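PmbA-related protein (Thermotoga maritima, PDB 1VL4) belongs to the U62 (PmbA/TldD) peptidase family, may act as a metallopeptidase and has been regarded as a putative modulator of DNA gyrase. Local coordinates at residues E17-L22 against G170-S175; A24-N29 against K86-A91; M116-G121 against L201-E206; S293-D298 against V302-K307. All coordinates share one frame; numbering follows the deposited sequence.

Contact 1 (E17-L22 against G170-S175); sequences EFKDRL and GLDVES
Lys19 and Asp172 form a water-bridged salt bridge at the protein surface. It joins helix 15-29 to the first residue of strand 172-188, in the long antiparallel sheet.

The direct ionic contact is a single one. Lys19 NZ lies 3.3 Å from Asp172 OD2, while Asp172 OD1 is farther from Lys19 NZ at 4.1 Å. The ammonium group therefore favours one oxygen of the carboxylate. The lysine amine meets this oxygen with the two side chains running at about a right angle to each other. Their backbones stay well apart, with 11.0 Å between Lys19 CA and Asp172 CA. An extended lysine spans most of this gap. Its CG is anti to the backbone N (chi1 170°), and the chain runs almost straight from there to NZ.

Hydrogen bonding across the gap goes through water. Two waters each accept a bond from Lys19 NZ and donate one to the aspartate. One serves OD2 and the other OD1, so both carboxylate oxygens are tied to the same amine. Thr166 OG1, on the adjoining strand 148-167, is a further hydrogen-bonding partner of Lys19 NZ. The shared amine thus links the helix to both arms of the hairpin. Glu16 OE2 adds a long, weak ion pair. The negative charges near NZ would be expected to favour its protonated form.

Apolar contact is left to neighbours, such as Ile35 of strand 32-48 beside the Lys19 side chain.

The bridge through OD1 is made by a water 3.1 Å from Lys19 NZ and 2.9 Å from Asp172 OD1.

Contact 2 (A24-N29 against K86-A91); sequences ALAKKN and KCFEEA
Phe88 reaches from helix 84-93 to helix 15-29, where its ring meets Leu25, Ala26 and Asn29. The two short helical segments cross at -45°, with their axes 10.9 Å apart at closest approach.

The main apolar contact is a CH-pi interaction. Leu25 CB sits over the centre of the Phe88 ring, 3.8 Å from the centroid and only 5° off the ring normal. Leu25 CD1 continues past the ring to touch Phe88 CB at 3.9 Å. The leucine and phenylalanine side chains run antiparallel alongside each other. Ala26 CB makes a looser contact with Phe88 CE2, at 4.4 Å.

The polar neighbour is Asn29. Asn29 ND2 approaches Phe88 CE1 to 3.6 Å, with the amide and ring planes 42° apart. Asn29 ND2 also donates a nearly straight hydrogen bond of 2.9 Å to Leu25 O, one turn back in its own helix. This bond lies close to the amide plane and helps fix the rotation of the amide beside the ring.

Both helices pack on the same sheet. Phe88 also touches Leu22 of helix 15-29 and Val67 of strand 51-69, and Cys87 extends the packing to Ile65 and to Phe76 of strand 72-78.

Contact 3 (M116-G121 against L201-E206); sequences METYVG and LARTPE
An inverse gamma turn centred on Glu117 carries the backbone of Glu117 and Thr118 against Arg203, just past the end of strand 194-202. Strand 194-202 is an edge strand, within this chain, of the long antiparallel sheet. The turn belongs to the loop between helices 84-93 and 128-143.

Arg203 does most of the touching. Its chain bends at chi2 (89°) and chi3 (51°), which lays the guanidinium group alongside the Glu117-Thr118 backbone. Glu117 O and Thr118 CA lie over one face of this group. Arg203 NH1 gives Thr118 O a weak, bent hydrogen bond of 3.1 Å, with an N-H...O angle of 131°. Arg203 CD also comes within 3.5 Å of Thr118 O.

Stronger polar partners of the guanidinium group lie outside the loop. NE binds Pro289 O and NH2 binds His288 O, so the buried arginine connects the edge of the sheet with the C-terminal part of the chain. The Thr118 hydroxyl is likewise held elsewhere, by Gln176 O of strand 172-188.

The apolar part of the contact is small and close. Val120 CG2 presses on the arginine stem, 3.4 Å from Arg203 CG.

Contact 4 (S293-D298 against V302-K307); sequences SSTPFD and VPTTEK
Asp298 and Val302 meet at the end of a tight hairpin-like loop, bridged once between the backbones of Phe297 and Pro303. Their side chains run alongside each other in the same direction.

The aspartate can be followed outward. Asp298 CB lies 4.0 Å from Val302 O, and CG is nearer to that oxygen. Chi1 is 73°, which sets CG between the backbone N and the carbonyl carbon and brings the carboxylate to Val302 N. Asp298 OD1 accepts a 2.8 Å hydrogen bond from Val302 N, which meets it from above the carboxylate plane. OD1 also binds Glu300 N, as in an Asx turn. Asp298 OD2 touches Val302 CB at 3.5 Å and takes a hydrogen bond from Gly336 N. Both oxygens of this buried group are therefore satisfied by main-chain N-H groups.

Backbone bonds close the loop on either side of the bridge. Asp298 N donates to Val302 O at 2.9 Å, and Thr304 N donates to Pro296 O at 3.1 Å. Thr304 OG1 adds a bond to Thr295 O at 2.8 Å, in the carbonyl plane and on a lone pair. The Thr304 methyl, CG2, stands 4.2 Å from Thr295 CG2. A water donates to both Pro296 O and Thr304 O.

The loop joins strands 282-285 and 307-311. Pro296 packs on Ser175, and Phe297 on Val173 and Ser175, of strand 172-188, while Thr295 and Asp298 touch Phe337 of strand 336-337.

How the contacts relate
Helix 15-29 opens two loops, the first for contact 1 and the second for contact 2. Contact 2 closes first, at helix 84-93, so its loop lies wholly within that of contact 1. Residues 116-121 then open contact 3 before contact 1 closes at 170-175. Contact 3 closes later, at 201-206, so these two cross. Contact 4 follows in series and closes a short local loop. Contacts 1 and 2 touch through Phe18 and Cys87. Ser175 of contact 1 meets Thr118 of contact 3, and Met116 packs on Thr295. Together the contacts join the N-terminal helices, the long antiparallel sheet and the C-terminal part of the chain.

Contact 1 (E17-L22 against G170-S175)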
loop_
_atom_site.group_PDB
_atom_site.type_symbol
_atom_site.label_atom_id
_atom_site.label_comp_id
_atom_site.label_asym_id
_atom_site.label_seq_id
_atom_site.Cartn_x
_atom_site.Cartn_y
_atom_site.Cartn_z
ATOM N N GLU A 17 -9.804 31.825 9.924
ATOM C CA GLU A 17 -11.245 32.041 9.920
ATOM C C GLU A 17 -11.973 30.721 10.147
ATOM O O GLU A 17 -12.930 30.652 10.907
ATOM C CB GLU A 17 -11.693 32.604 8.592
ATOM C CG GLU A 17 -11.360 34.081 8.379
ATOM C CD GLU A 17 -11.630 34.523 6.927
ATOM O OE1 GLU A 17 -10.969 34.017 5.984
ATOM O OE2 GLU A 17 -12.521 35.364 6.738
ATOM N N PHE A 18 -11.477 29.689 9.477
ATOM C CA PHE A 18 -12.028 28.350 9.560
ATOM C C PHE A 18 -11.899 27.870 11.013
ATOM O O PHE A 18 -12.893 27.514 11.621
ATOM C CB PHE A 18 -11.295 27.453 8.554
ATOM C CG PHE A 18 -11.889 26.076 8.387
ATOM C CD1 PHE A 18 -12.923 25.845 7.490
ATOM C CD2 PHE A 18 -11.391 25.002 9.113
ATOM C CE1 PHE A 18 -13.451 24.573 7.332
ATOM C CE2 PHE A 18 -11.938 23.737 8.959
ATOM C CZ PHE A 18 -12.936 23.525 8.067
ATOM N N LYS A 19 -10.690 27.931 11.572
ATOM C CA LYS A 19 -10.427 27.659 13.005
ATOM C C LYS A 19 -11.344 28.408 13.959
ATOM O O LYS A 19 -11.949 27.811 14.861
ATOM C CB LYS A 19 -8.944 27.972 13.339
ATOM C CG LYS A 19 -8.584 27.974 14.824
ATOM C CD LYS A 19 -7.231 28.630 15.064
ATOM C CE LYS A 19 -6.923 28.733 16.541
ATOM N NZ LYS A 19 -5.435 28.835 16.822
ATOM N N ASP A 20 -11.493 29.708 13.716
ATOM C CA ASP A 20 -12.292 30.569 14.559
ATOM C C ASP A 20 -13.756 30.154 14.528
ATOM O O ASP A 20 -14.414 30.116 15.582
ATOM C CB ASP A 20 -12.169 32.037 14.107
ATOM C CG ASP A 20 -10.806 32.660 14.444
ATOM O OD1 ASP A 20 -9.975 32.048 15.167
ATOM O OD2 ASP A 20 -10.563 33.778 13.960
ATOM N N ARG A 21 -14.272 29.869 13.330
ATOM C CA ARG A 21 -15.671 29.476 13.212
ATOM C C ARG A 21 -15.887 28.193 14.015
ATOM O O ARG A 21 -16.837 28.081 14.778
ATOM C CB ARG A 21 -16.071 29.202 11.746
ATOM C CG ARG A 21 -16.268 30.410 10.780
ATOM C CD ARG A 21 -17.649 31.119 10.891
ATOM N NE ARG A 21 -18.869 30.281 10.789
ATOM C CZ ARG A 21 -19.552 29.750 11.819
ATOM N NH1 ARG A 21 -19.131 29.895 13.079
ATOM N NH2 ARG A 21 -20.662 29.044 11.587
ATOM N N LEU A 22 -14.994 27.221 13.797
ATOM C CA LEU A 22 -15.068 25.926 14.479
ATOM C C LEU A 22 -14.980 26.028 16.001
ATOM O O LEU A 22 -15.764 25.377 16.703
ATOM C CB LEU A 22 -13.955 25.002 13.981
ATOM C CG LEU A 22 -14.154 24.308 12.615
ATOM C CD1 LEU A 22 -12.929 23.447 12.368
ATOM C CD2 LEU A 22 -15.418 23.469 12.582
ATOM N N GLY A 170 -6.379 25.349 24.308
ATOM C CA GLY A 170 -5.229 26.212 24.201
ATOM C C GLY A 170 -4.060 25.673 23.421
ATOM O O GLY A 170 -3.090 26.387 23.246
ATOM N N LEU A 171 -4.125 24.432 22.937
ATOM C CA LEU A 171 -3.041 23.923 22.101
ATOM C C LEU A 171 -3.003 24.731 20.839
ATOM O O LEU A 171 -4.049 25.041 20.201
ATOM C CB LEU A 171 -3.267 22.456 21.698
ATOM C CG LEU A 171 -2.152 21.711 20.963
ATOM C CD1 LEU A 171 -0.964 21.515 21.898
ATOM C CD2 LEU A 171 -2.655 20.347 20.397
ATOM N N ASP A 172 -1.795 25.087 20.464
ATOM C CA ASP A 172 -1.540 25.771 19.210
ATOM C C ASP A 172 -0.052 25.621 18.790
ATOM O O ASP A 172 0.830 26.356 19.244
ATOM C CB ASP A 172 -1.921 27.233 19.313
ATOM C CG ASP A 172 -1.971 27.907 17.927
ATOM O OD1 ASP A 172 -1.691 27.218 16.913
ATOM O OD2 ASP A 172 -2.348 29.083 17.855
ATOM N N VAL A 173 0.217 24.631 17.958
ATOM C CA VAL A 173 1.601 24.249 17.634
ATOM C C VAL A 173 1.729 24.133 16.133
ATOM O O VAL A 173 0.756 23.845 15.458
ATOM C CB VAL A 173 2.047 22.891 18.396
ATOM C CG1 VAL A 173 2.137 23.138 19.884
ATOM C CG2 VAL A 173 1.162 21.703 18.101
ATOM N N GLU A 174 2.910 24.431 15.608
ATOM C CA GLU A 174 3.138 24.420 14.158
ATOM C C GLU A 174 4.573 23.996 13.985
ATOM O O GLU A 174 5.398 24.311 14.820
ATOM C CB GLU A 174 2.887 25.804 13.540
ATOM C CG GLU A 174 3.218 25.928 12.049
ATOM C CD GLU A 174 4.670 26.380 11.733
ATOM O OE1 GLU A 174 5.345 26.966 12.614
ATOM O OE2 GLU A 174 5.136 26.162 10.578
ATOM N N SER A 175 4.853 23.206 12.970
ATOM C CA SER A 175 6.242 22.868 12.620
ATOM C C SER A 175 6.353 22.693 11.107
ATOM O O SER A 175 5.387 22.337 10.447
ATOM C CB SER A 175 6.602 21.560 13.333
ATOM O OG SER A 175 7.861 21.048 12.946
HETATM O O HOH W 1 -5.113 28.952 19.548
HETATM O O HOH W 2 -3.613 27.497 14.720
#

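Contact 2 (A24-N29 against K86-A91)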
loop_
_atom_site.group_PDB
_atom_site.type_symbol
_atom_site.label_atom_id
_atom_site.label_comp_id
_atom_site.label_asym_id
_atom_site.label_seq_id
_atom_site.Cartn_x
_atom_site.Cartn_y
_atom_site.Cartn_z
ATOM N N ALA A 24 -15.789 28.649 17.837
ATOM C CA ALA A 24 -17.040 29.267 18.274
ATOM C C ALA A 24 -18.193 28.228 18.312
ATOM O O ALA A 24 -18.953 28.130 19.290
ATOM C CB ALA A 24 -17.380 30.421 17.326
ATOM N N LEU A 25 -18.288 27.405 17.266
ATOM C CA LEU A 25 -19.257 26.306 17.252
ATOM C C LEU A 25 -19.080 25.363 18.412
ATOM O O LEU A 25 -20.064 24.950 19.014
ATOM C CB LEU A 25 -19.196 25.517 15.946
ATOM C CG LEU A 25 -19.935 26.156 14.776
ATOM C CD1 LEU A 25 -19.349 25.664 13.476
ATOM C CD2 LEU A 25 -21.410 25.848 14.866
ATOM N N ALA A 26 -17.841 25.033 18.739
ATOM C CA ALA A 26 -17.549 24.119 19.849
ATOM C C ALA A 26 -18.117 24.627 21.157
ATOM O O ALA A 26 -18.873 23.922 21.882
ATOM C CB ALA A 26 -16.029 23.898 19.985
ATOM N N LYS A 27 -17.743 25.862 21.474
ATOM C CA LYS A 27 -18.230 26.512 22.691
ATOM C C LYS A 27 -19.746 26.527 22.732
ATOM O O LYS A 27 -20.331 26.178 23.750
ATOM C CB LYS A 27 -17.709 27.945 22.771
ATOM C CG LYS A 27 -16.225 28.084 23.181
ATOM C CD LYS A 27 -15.958 29.590 23.390
ATOM C CE LYS A 27 -14.534 30.000 23.069
ATOM N NZ LYS A 27 -14.508 31.434 22.627
ATOM N N LYS A 28 -20.369 26.871 21.607
ATOM C CA LYS A 28 -21.833 26.895 21.514
ATOM C C LYS A 28 -22.436 25.536 21.822
ATOM O O LYS A 28 -23.470 25.473 22.403
ATOM C CB LYS A 28 -22.300 27.358 20.130
ATOM C CG LYS A 28 -23.817 27.534 20.008
ATOM N N ASN A 29 -21.751 24.447 21.466
ATOM C CA ASN A 29 -22.332 23.103 21.611
ATOM C C ASN A 29 -21.870 22.287 22.837
ATOM O O ASN A 29 -22.302 21.146 23.047
ATOM C CB ASN A 29 -22.167 22.331 20.290
ATOM C CG ASN A 29 -23.122 22.844 19.187
ATOM O OD1 ASN A 29 -24.259 22.401 19.101
ATOM N ND2 ASN A 29 -22.657 23.807 18.357
ATOM N N LYS A 86 -20.834 22.816 8.412
ATOM C CA LYS A 86 -21.091 21.470 7.879
ATOM C C LYS A 86 -20.050 20.475 8.346
ATOM O O LYS A 86 -20.394 19.383 8.781
ATOM C CB LYS A 86 -21.199 21.481 6.336
ATOM C CG LYS A 86 -22.412 22.261 5.911
ATOM C CD LYS A 86 -22.621 22.410 4.395
ATOM C CE LYS A 86 -23.861 23.291 4.144
ATOM N NZ LYS A 86 -24.700 22.805 3.024
ATOM N N CYS A 87 -18.777 20.847 8.260
ATOM C CA CYS A 87 -17.692 20.028 8.799
ATOM C C CYS A 87 -17.856 19.678 10.292
ATOM O O CYS A 87 -17.678 18.524 10.693
ATOM C CB CYS A 87 -16.390 20.758 8.651
ATOM S SG CYS A 87 -15.824 20.830 6.945
ATOM N N PHE A 88 -18.180 20.689 11.098
ATOM C CA PHE A 88 -18.393 20.505 12.502
ATOM C C PHE A 88 -19.577 19.580 12.747
ATOM O O PHE A 88 -19.483 18.630 13.529
ATOM C CB PHE A 88 -18.567 21.876 13.187
ATOM C CG PHE A 88 -18.963 21.789 14.628
ATOM C CD1 PHE A 88 -20.302 21.726 14.973
ATOM C CD2 PHE A 88 -17.990 21.763 15.641
ATOM C CE1 PHE A 88 -20.714 21.655 16.304
ATOM C CE2 PHE A 88 -18.389 21.685 16.974
ATOM C CZ PHE A 88 -19.760 21.631 17.301
ATOM N N GLU A 89 -20.684 19.838 12.071
ATOM C CA GLU A 89 -21.882 19.034 12.245
ATOM C C GLU A 89 -21.636 17.563 11.849
ATOM O O GLU A 89 -22.165 16.639 12.476
ATOM C CB GLU A 89 -23.068 19.636 11.475
ATOM C CG GLU A 89 -23.560 21.030 11.985
ATOM C CD GLU A 89 -24.054 21.073 13.453
ATOM O OE1 GLU A 89 -24.343 20.005 14.055
ATOM O OE2 GLU A 89 -24.169 22.203 14.001
ATOM N N GLU A 90 -20.798 17.354 10.847
ATOM C CA GLU A 90 -20.419 16.010 10.420
ATOM C C GLU A 90 -19.622 15.308 11.512
ATOM O O GLU A 90 -19.900 14.164 11.868
ATOM C CB GLU A 90 -19.621 16.105 9.123
ATOM C CG GLU A 90 -19.338 14.786 8.448
ATOM C CD GLU A 90 -20.563 14.097 7.829
ATOM O OE1 GLU A 90 -21.698 14.615 7.828
ATOM O OE2 GLU A 90 -20.369 12.973 7.376
ATOM N N ALA A 91 -18.654 16.002 12.098
ATOM C CA ALA A 91 -17.810 15.412 13.174
ATOM C C ALA A 91 -18.679 15.119 14.388
ATOM O O ALA A 91 -18.527 14.082 15.035
ATOM C CB ALA A 91 -16.694 16.345 13.563
#

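Contact 3 (M116-G121 against L201-E206)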
loop_
_atom_site.group_PDB
_atom_site.type_symbol
_atom_site.label_atom_id
_atom_site.label_comp_id
_atom_site.label_asym_id
_atom_site.label_seq_id
_atom_site.Cartn_x
_atom_site.Cartn_y
_atom_site.Cartn_z
ATOM N N MET A 116 14.143 22.775 17.005
ATOM C CA MET A 116 14.944 21.930 16.109
ATOM C C MET A 116 14.874 22.457 14.665
ATOM O O MET A 116 13.824 22.980 14.237
ATOM C CB MET A 116 14.539 20.465 16.217
ATOM C CG MET A 116 13.110 20.219 16.004
ATOM S SD MET A 116 12.539 18.505 16.057
ATOM C CE MET A 116 12.665 18.146 17.815
ATOM N N GLU A 117 15.994 22.342 13.946
ATOM C CA GLU A 117 16.128 22.878 12.592
ATOM C C GLU A 117 15.714 21.821 11.581
ATOM O O GLU A 117 16.534 21.178 10.975
ATOM C CB GLU A 117 17.545 23.477 12.302
ATOM C CG GLU A 117 17.429 24.450 11.093
ATOM C CD GLU A 117 18.740 24.963 10.476
ATOM O OE1 GLU A 117 19.771 24.246 10.477
ATOM O OE2 GLU A 117 18.685 26.091 9.935
ATOM N N THR A 118 14.410 21.629 11.456
ATOM C CA THR A 118 13.829 20.617 10.600
ATOM C C THR A 118 13.508 21.213 9.233
ATOM O O THR A 118 13.282 20.477 8.307
ATOM C CB THR A 118 12.543 20.024 11.231
ATOM O OG1 THR A 118 11.654 21.087 11.643
ATOM C CG2 THR A 118 12.900 19.204 12.463
ATOM N N TYR A 119 13.544 22.536 9.111
ATOM C CA TYR A 119 13.233 23.166 7.831
ATOM C C TYR A 119 14.391 24.030 7.471
ATOM O O TYR A 119 14.660 24.999 8.153
ATOM C CB TYR A 119 11.967 24.000 7.949
ATOM C CG TYR A 119 11.688 24.756 6.690
ATOM C CD1 TYR A 119 11.281 24.068 5.526
ATOM C CD2 TYR A 119 11.958 26.110 6.594
ATOM C CE1 TYR A 119 11.064 24.768 4.335
ATOM C CE2 TYR A 119 11.755 26.799 5.401
ATOM C CZ TYR A 119 11.316 26.121 4.276
ATOM O OH TYR A 119 11.109 26.820 3.077
ATOM N N VAL A 120 15.066 23.700 6.391
ATOM C CA VAL A 120 16.187 24.523 5.919
ATOM C C VAL A 120 15.835 25.405 4.743
ATOM O O VAL A 120 16.303 26.503 4.702
ATOM C CB VAL A 120 17.425 23.643 5.665
ATOM C CG1 VAL A 120 18.592 24.452 5.125
ATOM C CG2 VAL A 120 17.829 22.970 6.997
ATOM N N GLY A 121 15.026 24.946 3.796
ATOM C CA GLY A 121 14.618 25.788 2.675
ATOM C C GLY A 121 15.487 25.725 1.432
ATOM O O GLY A 121 15.257 26.441 0.487
ATOM N N LEU A 201 19.985 10.109 2.821
ATOM C CA LEU A 201 18.908 11.043 3.276
ATOM C C LEU A 201 19.583 12.344 3.661
ATOM O O LEU A 201 20.708 12.328 4.175
ATOM C CB LEU A 201 18.166 10.435 4.459
ATOM C CG LEU A 201 17.206 9.344 4.019
ATOM C CD1 LEU A 201 17.049 8.293 5.115
ATOM C CD2 LEU A 201 15.863 9.945 3.636
ATOM N N ALA A 202 18.970 13.470 3.314
ATOM C CA ALA A 202 19.542 14.770 3.568
ATOM C C ALA A 202 18.477 15.836 3.875
ATOM O O ALA A 202 17.353 15.809 3.364
ATOM C CB ALA A 202 20.348 15.203 2.374
ATOM N N ARG A 203 18.886 16.810 4.671
ATOM C CA ARG A 203 18.095 18.013 4.965
ATOM C C ARG A 203 18.355 19.093 3.906
ATOM O O ARG A 203 17.525 19.975 3.637
ATOM C CB ARG A 203 18.491 18.499 6.369
ATOM C CG ARG A 203 17.592 19.566 6.883
ATOM C CD ARG A 203 16.416 19.088 7.614
ATOM N NE ARG A 203 16.643 18.105 8.708
ATOM C CZ ARG A 203 15.630 17.404 9.212
ATOM N NH1 ARG A 203 14.403 17.653 8.802
ATOM N NH2 ARG A 203 15.802 16.501 10.148
ATOM N N THR A 204 19.535 19.053 3.285
ATOM C CA THR A 204 19.860 20.017 2.247
ATOM C C THR A 204 20.465 19.293 1.010
ATOM O O THR A 204 21.033 18.225 1.160
ATOM C CB THR A 204 20.862 21.038 2.805
ATOM O OG1 THR A 204 21.026 22.117 1.874
ATOM C CG2 THR A 204 22.187 20.400 2.999
ATOM N N PRO A 205 20.343 19.884 -0.189
ATOM C CA PRO A 205 20.875 19.229 -1.369
ATOM C C PRO A 205 22.401 19.003 -1.309
ATOM O O PRO A 205 22.919 18.039 -1.870
ATOM C CB PRO A 205 20.515 20.181 -2.500
ATOM C CG PRO A 205 19.651 21.177 -1.944
ATOM C CD PRO A 205 19.611 21.123 -0.517
ATOM N N GLU A 206 23.088 19.864 -0.565
ATOM C CA GLU A 206 24.543 19.864 -0.454
ATOM C C GLU A 206 24.985 18.634 0.228
ATOM O O GLU A 206 26.131 18.209 0.073
ATOM C CB GLU A 206 25.002 21.051 0.404
ATOM C CG GLU A 206 24.997 22.351 -0.335
ATOM C CD GLU A 206 23.628 22.892 -0.609
ATOM O OE1 GLU A 206 22.717 22.789 0.265
ATOM O OE2 GLU A 206 23.479 23.452 -1.712
#

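Contact 4 (S293-D298 against V302-K307)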
loop_
_atom_site.group_PDB
_atom_site.type_symbol
_atom_site.label_atom_id
_atom_site.label_comp_id
_atom_site.label_asym_id
_atom_site.label_seq_id
_atom_site.Cartn_x
_atom_site.Cartn_y
_atom_site.Cartn_z
ATOM N N SER A 293 11.845 12.367 9.689
ATOM C CA SER A 293 10.667 12.372 10.531
ATOM C C SER A 293 10.795 13.202 11.823
ATOM O O SER A 293 9.818 13.310 12.555
ATOM C CB SER A 293 10.277 10.967 10.880
ATOM O OG SER A 293 9.862 10.360 9.636
ATOM N N SER A 294 11.950 13.837 12.042
ATOM C CA SER A 294 12.198 14.637 13.242
ATOM C C SER A 294 11.115 15.695 13.384
ATOM O O SER A 294 10.718 16.289 12.392
ATOM C CB SER A 294 13.573 15.261 13.210
ATOM O OG SER A 294 14.642 14.282 13.162
ATOM N N THR A 295 10.581 15.860 14.601
ATOM C CA THR A 295 9.473 16.761 14.844
ATOM C C THR A 295 9.443 17.053 16.331
ATOM O O THR A 295 9.824 16.201 17.103
ATOM C CB THR A 295 8.123 16.146 14.406
ATOM O OG1 THR A 295 7.043 17.074 14.675
ATOM C CG2 THR A 295 7.845 14.796 15.096
ATOM N N PRO A 296 9.074 18.272 16.710
ATOM C CA PRO A 296 8.936 18.671 18.105
ATOM C C PRO A 296 7.648 18.225 18.782
ATOM O O PRO A 296 7.532 18.372 19.982
ATOM C CB PRO A 296 9.034 20.194 18.029
ATOM C CG PRO A 296 8.593 20.515 16.709
ATOM C CD PRO A 296 8.923 19.426 15.794
ATOM N N PHE A 297 6.673 17.683 18.031
ATOM C CA PHE A 297 5.437 17.223 18.647
ATOM C C PHE A 297 4.864 16.104 17.890
ATOM O O PHE A 297 5.110 15.950 16.650
ATOM C CB PHE A 297 4.449 18.397 18.894
ATOM C CG PHE A 297 4.086 19.174 17.627
ATOM C CD1 PHE A 297 3.124 18.681 16.756
ATOM C CD2 PHE A 297 4.712 20.366 17.334
ATOM C CE1 PHE A 297 2.759 19.374 15.634
ATOM C CE2 PHE A 297 4.401 21.067 16.202
ATOM C CZ PHE A 297 3.437 20.586 15.336
ATOM N N ASP A 298 4.146 15.253 18.631
ATOM C CA ASP A 298 3.411 14.150 18.026
ATOM C C ASP A 298 2.046 14.598 17.409
ATOM O O ASP A 298 1.745 15.794 17.347
ATOM C CB ASP A 298 3.326 12.947 19.028
ATOM C CG ASP A 298 2.381 13.182 20.172
ATOM O OD1 ASP A 298 1.594 14.150 20.096
ATOM O OD2 ASP A 298 2.390 12.359 21.129
ATOM N N VAL A 302 1.692 16.514 21.677
ATOM C CA VAL A 302 2.494 16.326 22.878
ATOM C C VAL A 302 3.951 16.528 22.492
ATOM O O VAL A 302 4.406 15.998 21.461
ATOM C CB VAL A 302 2.219 14.915 23.515
ATOM C CG1 VAL A 302 3.182 14.594 24.691
ATOM C CG2 VAL A 302 0.780 14.758 23.919
ATOM N N PRO A 303 4.711 17.291 23.305
ATOM C CA PRO A 303 6.125 17.407 22.946
ATOM C C PRO A 303 6.827 16.046 22.856
ATOM O O PRO A 303 6.667 15.166 23.740
ATOM C CB PRO A 303 6.729 18.224 24.095
ATOM C CG PRO A 303 5.599 18.855 24.771
ATOM C CD PRO A 303 4.397 18.052 24.512
ATOM N N THR A 304 7.575 15.878 21.784
ATOM C CA THR A 304 8.438 14.712 21.644
ATOM C C THR A 304 9.576 14.811 22.681
ATOM O O THR A 304 10.002 15.910 23.075
ATOM C CB THR A 304 8.957 14.616 20.218
ATOM O OG1 THR A 304 9.580 15.842 19.825
ATOM C CG2 THR A 304 7.873 14.295 19.255
ATOM N N THR A 305 10.004 13.665 23.162
ATOM C CA THR A 305 10.980 13.533 24.226
ATOM C C THR A 305 12.095 12.569 23.806
ATOM O O THR A 305 11.904 11.656 22.982
ATOM C CB THR A 305 10.328 13.025 25.554
ATOM O OG1 THR A 305 9.790 11.725 25.376
ATOM C CG2 THR A 305 9.229 13.950 26.022
ATOM N N GLU A 306 13.266 12.802 24.379
ATOM C CA GLU A 306 14.431 11.919 24.258
ATOM C C GLU A 306 14.527 10.995 25.472
ATOM O O GLU A 306 14.521 11.435 26.644
ATOM C CB GLU A 306 15.694 12.717 24.079
ATOM C CG GLU A 306 17.015 11.883 23.969
ATOM C CD GLU A 306 18.214 12.738 23.612
ATOM O OE1 GLU A 306 18.033 13.970 23.439
ATOM O OE2 GLU A 306 19.322 12.156 23.481
ATOM N N LYS A 307 14.662 9.711 25.209
ATOM C CA LYS A 307 14.774 8.756 26.316
ATOM C C LYS A 307 15.395 7.461 25.850
ATOM O O LYS A 307 15.343 7.145 24.680
ATOM C CB LYS A 307 13.415 8.455 26.964
ATOM C CG LYS A 307 12.431 7.814 26.041
ATOM C CD LYS A 307 11.790 8.811 25.098
ATOM C CE LYS A 307 10.395 8.425 24.673
ATOM N NZ LYS A 307 9.972 9.355 23.593
HETATM O O HOH W 3 9.597 18.649 21.937
#